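3-phytase (Klebsiella pneumoniae, PDB 2WNH) probably hydrolyses phytate (inositol hexakisphosphate) as a phosphatase of the histidine acid phosphatase family, releasing phosphate from the inositol ring. Local coordinates at residues H25-P30 and T47-H52; T57-A62 and W218-P223; Y92-P97 and P398-V403; A259-S264 and R391-S396. The protein carries 3 engineered substitutions. All blocks are in the same frame, centred on the assembly; numbering follows the deposited sequence.

Contact 1: residues H25-P30 and T47-H52; sequences HGIRPP and TEWTTH
Pro29 and Trp49 bring two irregular loops together, their CA atoms 6.5 Å apart, with no hydrogen bond crossing between the segments, so the contact rests on van der Waals and CH-pi packing. The indole of Trp49 packs one face against Pro29. Pro29 CA sits 3.6 Å from the centroid of the six-membered ring of Trp49, only 5° off the normal, a CH-pi contact over the face. Pro29 CB continues over the ring fusion, 3.5 Å from Trp49 CD2, and Pro30 CD lies toward the rim of the indole, 3.8 Å from Trp49 NE1. Ile27 instead meets the ring at its edge, with CG2 of Ile27 4.0 Å from CZ3 of Trp49. The indole reaches these groups because its CG stands anti to the carbonyl carbon (chi1 -57°). On the far end of the proline ring, Pro29 CG is 3.5 Å from Thr51 O, and the side chain of Thr51 crosses it at about a right angle.

Residues 25-30 belong to the RHGxRxP signature of the histidine acid phosphatases; in relatives of this enzyme the histidine of that signature accepts the phosphoryl group, and His25 probably does so here. Two bonds internal to this loop orient its polar side chains: His25 ND1 donates almost straight, in its ring plane, to Gly26 O at 2.8 Å, while Arg28 NH1 donates to Pro29 O from above the carbonyl plane. Arg28 O, by contrast, is buried against Trp49 CH2 at 3.7 Å and has no polar partner in the model. His52 turns away and bonds to Glu55 of the second subunit.

Contact 2: residues T57-A62 and W218-P223; sequences TGHGYA and WSENLP
Thr57 and Glu220 form the polar centre of this contact: Thr57 OG1 donates to Glu220 OE1 at 2.6 Å, which accepts on its syn lone pair. The same Thr57 OG1 accepts from Gly60 N at 2.8 Å, so one oxygen both caps the helix and grips the glutamate. Glu220 gets there through a bend at chi2 (76°), the two side chains approaching from opposite directions. Lying at the N-terminal end of helix 58-77, that carboxylate would probably be favoured in its charged form.

The tight packing is around His59. Glu220 O lies over the centre of the His59 imidazole face, 3.2 Å above its plane, and Asn221 CB approaches the ring at 3.7 Å from His59 CE1. Both ring nitrogens have partners outside the segments: ND1 bonds to Asp110 of the second subunit and NE2 to Leu348 O.

The looser part is water-mediated: a water accepts from His59 N and donates to Glu220 OE2 at 2.7 Å. Separately, a bound glycerol, probably from the crystallisation liquor, bonds to the backbone carbonyls Glu220 O and Asn221 O.

Two helix ends thus meet. Thr57 is the N-cap of helix 58-77, and Asn221, with a positive phi of 64° and its N bonded to Trp218 O at 3.1 Å, terminates helix 204-219 in a Schellman motif.

Contact 3: residues Y92-P97 and P398-V403; sequences YVRASP and PAVAMV
Arg94 and Tyr92 project side by side from strand 91-95 toward the chain's C-terminal tail, and each meets the tail differently. The arginine meets it with the edge of its guanidinium. With CG anti to the backbone N (chi1 179°) and the chain extended as far as NE, it brings that edge against two successive carbonyls. Arg94 NH1 donates to Ala401 O at 3.0 Å and to Met402 O at 2.9 Å. Both acceptors lie within a few degrees of the guanidinium plane, yet neither bond is straight, with N-H...O angles of 144° and 149°, as expected of one nitrogen shared between neighbouring carbonyls. Arg94 NH1 reaches Met402 O from above the carbonyl plane, not on a lone pair. Arg94 NH2 makes a salt bridge to Asp128, a second hold that helps fix the rotation of the group. Val400 CG1 packs obliquely at 3.8 Å from Arg94 NH2, and Met402, bent at chi2 and chi3, brings SD to 4.0 Å from Arg94 CD.

The tyrosine offers the outer half of its ring. Tyr92 CE2 lies 3.4 Å from Met402 O. Tyr92 OH lies 3.5 Å from Val403 CA. CG1 of Val403 touches Tyr92 at OH and CE1, while CG2 sits farther off over one face; the phenol oxygen bonds to Leu404 N and His121 stacks on the ring.

Val93 and Ala95 pack on helix 99-112, whereas Tyr92 and Arg94 occupy the other face of the sheet, where Met402 also touches helix 256-274. This is the alpha/beta layering of the histidine phosphatase fold, with the C-terminal tail added to one layer.

Contact 4: residues A259-S264 and R391-S396; sequences AQKRGS and RIDRPS
Ser264 holds its OG anti to the carbonyl carbon and beside its backbone N (chi1 -70°), a torsion that turns the hydroxyl back along helix 256-274 and still lets it face Asp393. Ser264 OG donates to Gln260 O at 2.7 Å, in the carbonyl plane and on a lone pair, and accepts from Asp393 N at 3.0 Å in a nearly straight bond of 167°. Lys261 leaves the helix pointing away, but bends at chi2 (-58°) and again at chi3 bring its end round to Ser396, where Lys261 NZ donates to Ser396 OG at 3.0 Å. Gln260 needs no such detour: extended beyond CG, it puts NE2 of Gln260 within 3.0 Å of Arg391 O, to which it donates, the acceptor lying close to the amide plane.

The partner loop follows helix 381-388 and lies on helix 256-274, where Ile392 also touches Leu267 and Leu271; Gln260 and Ser264 in turn touch Leu300 of helix 291-301. The loop folds into a short 3-10 turn at 394-396, with Ser396 N bonded to Asp393 O. Across the start of that turn Ser396 OG donates to Asp393 OD2 at 2.6 Å, on the anti lone pair, so the serine hydroxyl links the lysine to the aspartate. Lys261 NZ itself stays 4.4 Å from Asp393 OD2, too far for a salt bridge, although the opposite charges probably attract; NZ has a second acceptor in Ala138 O.

Gln260 CB meets Asp393 CB at 4.0 Å, and the CG2 branch of Ile392 approaches Ser264 CB. A water donates to both Lys261 O and Ser396 O, joining two carbonyls that cannot bond to each other.

In the fold
From the N terminus, contact 1 comes first, closing the short excursion through helix 32-42 that follows strand 14-24. Contact 2 opens next and joins the start of helix 58-77 to the end of helix 204-219. The two touch, Ile27 O lying 3.0 Å from Thr57 N in a probable hydrogen bond, and both reach the second subunit. Contact 3 opens at strand 91-95, before contact 2 has closed, and closes only at the C-terminal tail, so these two cross. Contact 4 opens and closes within the span of contact 3, tying helix 256-274 to the start of that tail; it lies across the chain's centre from contacts 1 and 2.

Contact 1: residues H25-P30 and T47-H52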
# COMPACT_ATOMS: atom_id res chain seq x y z
N HIS B 25 -26.79 -14.64 -3.06
CA HIS B 25 -25.48 -15.27 -3.25
C HIS B 25 -24.91 -14.92 -4.64
O HIS B 25 -25.63 -14.45 -5.54
CB HIS B 25 -25.59 -16.77 -3.03
CG HIS B 25 -26.55 -17.43 -3.96
ND1 HIS B 25 -26.29 -17.62 -5.30
CD2 HIS B 25 -27.79 -17.95 -3.73
CE1 HIS B 25 -27.33 -18.23 -5.86
NE2 HIS B 25 -28.25 -18.43 -4.93
N GLY B 26 -23.60 -15.09 -4.80
CA GLY B 26 -22.94 -14.87 -6.08
C GLY B 26 -23.17 -16.02 -7.05
O GLY B 26 -23.98 -16.93 -6.80
N ILE B 27 -22.45 -15.97 -8.17
CA ILE B 27 -22.61 -16.96 -9.25
C ILE B 27 -22.40 -18.40 -8.78
O ILE B 27 -21.45 -18.71 -8.07
CB ILE B 27 -21.65 -16.62 -10.42
CG1 ILE B 27 -21.93 -15.20 -10.94
CG2 ILE B 27 -21.73 -17.70 -11.54
CD1 ILE B 27 -20.76 -14.61 -11.69
N ARG B 28 -23.33 -19.29 -9.17
CA ARG B 28 -23.22 -20.74 -8.92
C ARG B 28 -23.51 -21.47 -10.23
O ARG B 28 -24.18 -20.90 -11.11
CB ARG B 28 -24.28 -21.19 -7.90
CG ARG B 28 -25.69 -20.70 -8.22
CD ARG B 28 -26.74 -21.58 -7.53
NE ARG B 28 -28.09 -21.17 -7.90
CZ ARG B 28 -28.66 -21.42 -9.08
NH1 ARG B 28 -28.03 -22.14 -10.01
NH2 ARG B 28 -29.90 -20.97 -9.31
N PRO B 29 -23.04 -22.74 -10.35
CA PRO B 29 -23.51 -23.59 -11.46
C PRO B 29 -24.96 -23.94 -11.15
O PRO B 29 -25.46 -23.61 -10.06
CB PRO B 29 -22.64 -24.84 -11.33
CG PRO B 29 -21.47 -24.42 -10.42
CD PRO B 29 -22.11 -23.46 -9.47
N PRO B 30 -25.65 -24.64 -12.07
CA PRO B 30 -27.00 -25.10 -11.74
C PRO B 30 -26.98 -25.90 -10.43
O PRO B 30 -25.97 -26.52 -10.10
CB PRO B 30 -27.35 -26.05 -12.92
CG PRO B 30 -26.05 -26.35 -13.58
CD PRO B 30 -25.23 -25.09 -13.41
N THR B 47 -22.97 -28.49 -19.63
CA THR B 47 -21.62 -28.32 -19.12
C THR B 47 -21.53 -28.59 -17.62
O THR B 47 -22.39 -28.15 -16.84
CB THR B 47 -21.11 -26.90 -19.41
OG1 THR B 47 -21.13 -26.69 -20.83
CG2 THR B 47 -19.68 -26.67 -18.87
N GLU B 48 -20.50 -29.34 -17.25
CA GLU B 48 -20.11 -29.57 -15.87
C GLU B 48 -19.08 -28.51 -15.53
O GLU B 48 -18.06 -28.41 -16.21
CB GLU B 48 -19.49 -30.96 -15.73
CG GLU B 48 -20.48 -32.10 -15.97
CD GLU B 48 -21.44 -32.30 -14.81
OE1 GLU B 48 -21.18 -31.76 -13.70
OE2 GLU B 48 -22.46 -33.01 -14.99
N TRP B 49 -19.36 -27.70 -14.51
CA TRP B 49 -18.46 -26.60 -14.15
C TRP B 49 -17.35 -27.07 -13.23
O TRP B 49 -17.42 -28.17 -12.66
CB TRP B 49 -19.22 -25.46 -13.47
CG TRP B 49 -20.35 -24.87 -14.22
CD1 TRP B 49 -21.18 -25.50 -15.11
CD2 TRP B 49 -20.86 -23.53 -14.08
NE1 TRP B 49 -22.15 -24.63 -15.54
CE2 TRP B 49 -21.97 -23.41 -14.93
CE3 TRP B 49 -20.46 -22.42 -13.32
CZ2 TRP B 49 -22.70 -22.21 -15.05
CZ3 TRP B 49 -21.19 -21.24 -13.42
CH2 TRP B 49 -22.30 -21.14 -14.29
N THR B 50 -16.31 -26.25 -13.08
CA THR B 50 -15.20 -26.60 -12.20
C THR B 50 -15.64 -26.51 -10.74
O THR B 50 -15.04 -27.13 -9.87
CB THR B 50 -13.97 -25.71 -12.46
OG1 THR B 50 -13.60 -25.82 -13.84
CG2 THR B 50 -12.77 -26.18 -11.63
N THR B 51 -16.69 -25.76 -10.49
CA THR B 51 -17.30 -25.67 -9.18
C THR B 51 -18.39 -26.74 -9.06
O THR B 51 -19.11 -26.97 -10.03
CB THR B 51 -17.92 -24.27 -9.06
OG1 THR B 51 -16.86 -23.31 -9.16
CG2 THR B 51 -18.63 -24.08 -7.74
N HIS B 52 -18.52 -27.37 -7.88
CA HIS B 52 -19.65 -28.30 -7.63
C HIS B 52 -21.01 -27.62 -7.88
O HIS B 52 -21.20 -26.47 -7.50
CB HIS B 52 -19.60 -28.81 -6.20
CG HIS B 52 -18.34 -29.55 -5.89
ND1 HIS B 52 -18.06 -30.79 -6.43
CD2 HIS B 52 -17.27 -29.22 -5.13
CE1 HIS B 52 -16.87 -31.19 -6.00
NE2 HIS B 52 -16.38 -30.25 -5.21

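Contact 2: residues T57-A62 and W218-P223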
# COMPACT_ATOMS: atom_id res chain seq x y z
N THR B 57 -18.99 -20.16 -7.24
CA THR B 57 -17.81 -20.36 -8.08
C THR B 57 -16.71 -19.36 -7.69
O THR B 57 -17.01 -18.35 -7.05
CB THR B 57 -18.11 -20.17 -9.57
OG1 THR B 57 -18.35 -18.78 -9.85
CG2 THR B 57 -19.34 -21.00 -9.99
N GLY B 58 -15.47 -19.64 -8.11
CA GLY B 58 -14.37 -18.73 -7.80
C GLY B 58 -14.61 -17.38 -8.46
O GLY B 58 -14.41 -16.33 -7.85
N HIS B 59 -15.04 -17.39 -9.72
CA HIS B 59 -15.37 -16.16 -10.42
C HIS B 59 -16.50 -15.41 -9.69
O HIS B 59 -16.47 -14.16 -9.53
CB HIS B 59 -15.76 -16.50 -11.87
CG HIS B 59 -16.13 -15.32 -12.71
ND1 HIS B 59 -15.29 -14.85 -13.70
CD2 HIS B 59 -17.25 -14.56 -12.76
CE1 HIS B 59 -15.88 -13.83 -14.32
NE2 HIS B 59 -17.07 -13.64 -13.77
N GLY B 60 -17.47 -16.18 -9.19
CA GLY B 60 -18.55 -15.62 -8.35
C GLY B 60 -18.00 -14.93 -7.11
O GLY B 60 -18.42 -13.83 -6.78
N TYR B 61 -17.07 -15.59 -6.42
CA TYR B 61 -16.45 -14.98 -5.23
C TYR B 61 -15.76 -13.67 -5.63
O TYR B 61 -15.96 -12.64 -4.99
CB TYR B 61 -15.45 -15.95 -4.62
CG TYR B 61 -14.99 -15.60 -3.23
CD1 TYR B 61 -14.00 -14.63 -3.02
CD2 TYR B 61 -15.53 -16.24 -2.11
CE1 TYR B 61 -13.56 -14.32 -1.74
CE2 TYR B 61 -15.11 -15.92 -0.80
CZ TYR B 61 -14.11 -14.96 -0.64
OH TYR B 61 -13.68 -14.62 0.61
N ALA B 62 -14.94 -13.72 -6.69
CA ALA B 62 -14.22 -12.53 -7.17
C ALA B 62 -15.14 -11.36 -7.50
O ALA B 62 -14.87 -10.24 -7.13
CB ALA B 62 -13.33 -12.86 -8.36
N TRP B 218 -23.06 -17.08 -18.60
CA TRP B 218 -22.59 -15.81 -19.20
C TRP B 218 -21.80 -15.03 -18.16
O TRP B 218 -20.67 -14.59 -18.39
CB TRP B 218 -23.75 -14.93 -19.73
CG TRP B 218 -23.20 -13.67 -20.39
CD1 TRP B 218 -23.04 -12.43 -19.81
CD2 TRP B 218 -22.67 -13.57 -21.72
NE1 TRP B 218 -22.45 -11.56 -20.72
CE2 TRP B 218 -22.23 -12.23 -21.90
CE3 TRP B 218 -22.55 -14.47 -22.79
CZ2 TRP B 218 -21.66 -11.78 -23.11
CZ3 TRP B 218 -21.98 -14.02 -24.00
CH2 TRP B 218 -21.54 -12.69 -24.14
N SER B 219 -22.44 -14.84 -17.00
CA SER B 219 -21.88 -14.02 -15.93
C SER B 219 -20.57 -14.60 -15.39
O SER B 219 -19.69 -13.83 -14.94
CB SER B 219 -22.90 -13.90 -14.79
OG SER B 219 -24.09 -13.33 -15.29
N GLU B 220 -20.47 -15.92 -15.43
CA GLU B 220 -19.30 -16.71 -15.01
C GLU B 220 -18.07 -16.51 -15.91
O GLU B 220 -16.95 -16.87 -15.53
CB GLU B 220 -19.69 -18.21 -15.00
CG GLU B 220 -18.55 -19.23 -14.72
CD GLU B 220 -18.15 -19.28 -13.24
OE1 GLU B 220 -18.63 -18.46 -12.45
OE2 GLU B 220 -17.35 -20.18 -12.87
N ASN B 221 -18.27 -16.00 -17.12
CA ASN B 221 -17.21 -16.06 -18.14
C ASN B 221 -16.84 -17.50 -18.58
O ASN B 221 -15.66 -17.82 -18.84
CB ASN B 221 -15.95 -15.26 -17.70
CG ASN B 221 -15.02 -14.94 -18.88
OD1 ASN B 221 -15.47 -14.88 -20.03
ND2 ASN B 221 -13.72 -14.75 -18.59
N LEU B 222 -17.85 -18.39 -18.64
CA LEU B 222 -17.65 -19.69 -19.32
C LEU B 222 -17.29 -19.44 -20.78
O LEU B 222 -17.80 -18.49 -21.39
CB LEU B 222 -18.95 -20.52 -19.31
CG LEU B 222 -19.40 -21.22 -18.03
CD1 LEU B 222 -20.64 -22.07 -18.32
CD2 LEU B 222 -18.33 -22.11 -17.37
N PRO B 223 -16.41 -20.28 -21.34
CA PRO B 223 -16.19 -20.27 -22.79
C PRO B 223 -17.52 -20.39 -23.51
O PRO B 223 -18.40 -21.10 -23.02
CB PRO B 223 -15.36 -21.53 -23.02
CG PRO B 223 -14.60 -21.72 -21.73
CD PRO B 223 -15.56 -21.28 -20.65
O HOH W 1 -15.04 -19.69 -11.64

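Contact 3: residues Y92-P97 and P398-V403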
# COMPACT_ATOMS: atom_id res chain seq x y z
N TYR B 92 -22.71 -6.75 11.42
CA TYR B 92 -23.12 -8.11 11.78
C TYR B 92 -23.57 -8.78 10.50
O TYR B 92 -24.44 -8.25 9.79
CB TYR B 92 -24.25 -8.14 12.83
CG TYR B 92 -24.58 -9.54 13.29
CD1 TYR B 92 -23.78 -10.19 14.25
CD2 TYR B 92 -25.67 -10.24 12.76
CE1 TYR B 92 -24.08 -11.51 14.66
CE2 TYR B 92 -25.97 -11.54 13.18
CZ TYR B 92 -25.18 -12.16 14.12
OH TYR B 92 -25.49 -13.46 14.50
N VAL B 93 -22.95 -9.92 10.20
CA VAL B 93 -23.27 -10.66 8.97
C VAL B 93 -23.96 -11.97 9.29
O VAL B 93 -23.41 -12.82 10.01
CB VAL B 93 -22.00 -10.93 8.12
CG1 VAL B 93 -22.37 -11.61 6.81
CG2 VAL B 93 -21.24 -9.61 7.84
N ARG B 94 -25.17 -12.13 8.75
CA ARG B 94 -25.94 -13.36 8.93
C ARG B 94 -26.26 -13.96 7.55
O ARG B 94 -26.95 -13.35 6.73
CB ARG B 94 -27.23 -13.07 9.72
CG ARG B 94 -28.09 -14.32 9.92
CD ARG B 94 -29.04 -14.15 11.08
NE ARG B 94 -30.07 -15.20 11.11
CZ ARG B 94 -30.91 -15.34 12.12
NH1 ARG B 94 -30.79 -14.54 13.19
NH2 ARG B 94 -31.86 -16.28 12.08
N ALA B 95 -25.68 -15.13 7.29
CA ALA B 95 -25.84 -15.84 6.02
C ALA B 95 -26.73 -17.05 6.18
O ALA B 95 -26.65 -17.78 7.18
CB ALA B 95 -24.48 -16.27 5.48
N SER B 96 -27.54 -17.31 5.15
CA SER B 96 -28.21 -18.61 5.01
C SER B 96 -27.14 -19.74 5.09
O SER B 96 -26.00 -19.55 4.61
CB SER B 96 -28.96 -18.62 3.67
OG SER B 96 -29.28 -19.95 3.32
N PRO B 97 -27.47 -20.88 5.74
CA PRO B 97 -26.41 -21.87 6.01
C PRO B 97 -25.86 -22.64 4.82
O PRO B 97 -24.88 -23.39 5.00
CB PRO B 97 -27.06 -22.82 7.06
CG PRO B 97 -28.51 -22.71 6.82
CD PRO B 97 -28.77 -21.28 6.34
N PRO B 398 -43.18 -13.85 12.92
CA PRO B 398 -42.76 -13.95 14.31
C PRO B 398 -41.44 -13.21 14.52
O PRO B 398 -40.66 -13.06 13.58
CB PRO B 398 -42.54 -15.45 14.52
CG PRO B 398 -42.20 -15.97 13.16
CD PRO B 398 -43.05 -15.15 12.22
N ALA B 399 -41.22 -12.73 15.74
CA ALA B 399 -39.94 -12.10 16.07
C ALA B 399 -38.82 -13.13 15.97
O ALA B 399 -38.98 -14.29 16.38
CB ALA B 399 -39.99 -11.52 17.48
N VAL B 400 -37.68 -12.71 15.42
CA VAL B 400 -36.51 -13.57 15.31
C VAL B 400 -35.41 -12.78 15.99
O VAL B 400 -35.25 -11.60 15.71
CB VAL B 400 -36.12 -13.80 13.82
CG1 VAL B 400 -34.78 -14.57 13.70
CG2 VAL B 400 -37.22 -14.53 13.08
N ALA B 401 -34.68 -13.41 16.91
CA ALA B 401 -33.45 -12.81 17.45
C ALA B 401 -32.44 -12.74 16.29
O ALA B 401 -32.01 -13.79 15.79
CB ALA B 401 -32.88 -13.67 18.54
N MET B 402 -32.04 -11.53 15.91
CA MET B 402 -31.10 -11.35 14.79
C MET B 402 -29.71 -11.88 15.10
O MET B 402 -29.04 -12.48 14.24
CB MET B 402 -31.05 -9.87 14.37
CG MET B 402 -30.19 -9.62 13.14
SD MET B 402 -30.67 -10.57 11.66
CE MET B 402 -32.28 -9.85 11.34
N VAL B 403 -29.26 -11.69 16.34
CA VAL B 403 -27.98 -12.27 16.73
C VAL B 403 -28.15 -13.75 17.04
O VAL B 403 -28.78 -14.12 18.04
CB VAL B 403 -27.35 -11.56 17.94
CG1 VAL B 403 -26.01 -12.25 18.30
CG2 VAL B 403 -27.12 -10.09 17.62

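Contact 4: residues A259-S264 and R391-S396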
# COMPACT_ATOMS: atom_id res chain seq x y z
N ALA B 259 -45.66 -14.82 -1.03
CA ALA B 259 -44.72 -13.84 -0.47
C ALA B 259 -45.10 -13.49 0.97
O ALA B 259 -44.23 -13.31 1.82
CB ALA B 259 -44.68 -12.60 -1.34
N GLN B 260 -46.39 -13.39 1.24
CA GLN B 260 -46.85 -13.10 2.60
C GLN B 260 -46.50 -14.22 3.57
O GLN B 260 -45.99 -13.98 4.66
CB GLN B 260 -48.36 -12.82 2.60
CG GLN B 260 -48.72 -11.46 2.05
CD GLN B 260 -50.21 -11.22 2.01
OE1 GLN B 260 -50.98 -12.09 1.59
NE2 GLN B 260 -50.63 -10.03 2.41
N LYS B 261 -46.75 -15.47 3.17
CA LYS B 261 -46.44 -16.60 4.04
C LYS B 261 -44.95 -16.80 4.27
O LYS B 261 -44.50 -17.06 5.38
CB LYS B 261 -47.05 -17.92 3.50
CG LYS B 261 -48.57 -17.99 3.65
CD LYS B 261 -49.04 -17.85 5.11
CE LYS B 261 -48.37 -18.86 6.07
NZ LYS B 261 -48.80 -18.65 7.49
N ARG B 262 -44.17 -16.67 3.19
CA ARG B 262 -42.78 -17.08 3.24
C ARG B 262 -41.76 -15.93 3.35
O ARG B 262 -40.60 -16.19 3.64
CB ARG B 262 -42.45 -17.99 2.05
CG ARG B 262 -43.12 -19.38 2.11
CD ARG B 262 -42.48 -20.34 1.13
NE ARG B 262 -41.12 -20.68 1.53
CZ ARG B 262 -40.10 -20.87 0.69
NH1 ARG B 262 -40.27 -20.74 -0.63
NH2 ARG B 262 -38.90 -21.18 1.17
N GLY B 263 -42.20 -14.70 3.12
CA GLY B 263 -41.33 -13.52 3.20
C GLY B 263 -41.63 -12.51 4.29
O GLY B 263 -40.82 -11.61 4.52
N SER B 264 -42.78 -12.61 4.97
CA SER B 264 -43.12 -11.61 6.00
C SER B 264 -42.13 -11.57 7.15
O SER B 264 -41.83 -10.49 7.66
CB SER B 264 -44.53 -11.83 6.56
OG SER B 264 -45.51 -11.51 5.58
N ARG B 391 -48.22 -4.98 3.56
CA ARG B 391 -48.62 -6.29 3.07
C ARG B 391 -48.09 -7.40 3.95
O ARG B 391 -48.34 -8.56 3.66
CB ARG B 391 -48.11 -6.52 1.63
CG ARG B 391 -48.79 -5.68 0.56
CD ARG B 391 -48.09 -5.81 -0.79
NE ARG B 391 -49.02 -5.54 -1.88
CZ ARG B 391 -48.79 -5.80 -3.17
NH1 ARG B 391 -47.63 -6.33 -3.57
NH2 ARG B 391 -49.72 -5.52 -4.08
N ILE B 392 -47.40 -7.07 5.04
CA ILE B 392 -46.91 -8.09 5.97
C ILE B 392 -48.11 -8.83 6.56
O ILE B 392 -49.10 -8.21 6.95
CB ILE B 392 -46.04 -7.47 7.10
CG1 ILE B 392 -44.66 -7.08 6.54
CG2 ILE B 392 -45.89 -8.44 8.30
CD1 ILE B 392 -43.86 -6.08 7.40
N ASP B 393 -48.03 -10.16 6.58
CA ASP B 393 -49.00 -10.99 7.26
C ASP B 393 -48.44 -11.24 8.65
O ASP B 393 -47.48 -12.00 8.82
CB ASP B 393 -49.19 -12.33 6.52
CG ASP B 393 -50.23 -13.21 7.18
OD1 ASP B 393 -51.38 -12.74 7.32
OD2 ASP B 393 -49.91 -14.35 7.58
N ARG B 394 -49.04 -10.58 9.65
CA ARG B 394 -48.49 -10.61 11.01
C ARG B 394 -48.32 -12.00 11.63
O ARG B 394 -47.27 -12.28 12.20
CB ARG B 394 -49.24 -9.65 11.95
CG ARG B 394 -49.11 -8.18 11.55
CD ARG B 394 -47.71 -7.63 11.89
NE ARG B 394 -47.43 -6.40 11.16
CZ ARG B 394 -46.21 -5.88 11.01
NH1 ARG B 394 -45.15 -6.50 11.52
NH2 ARG B 394 -46.06 -4.76 10.32
N PRO B 395 -49.33 -12.89 11.50
CA PRO B 395 -49.11 -14.26 11.99
C PRO B 395 -47.92 -14.97 11.35
O PRO B 395 -47.38 -15.90 11.95
CB PRO B 395 -50.42 -14.99 11.62
CG PRO B 395 -51.44 -13.89 11.51
CD PRO B 395 -50.69 -12.71 10.96
N SER B 396 -47.53 -14.55 10.15
CA SER B 396 -46.40 -15.12 9.43
C SER B 396 -45.11 -14.35 9.70
O SER B 396 -44.09 -14.62 9.08
CB SER B 396 -46.65 -15.14 7.93
OG SER B 396 -47.84 -15.84 7.61
O HOH W 2 -42.88 -15.19 6.60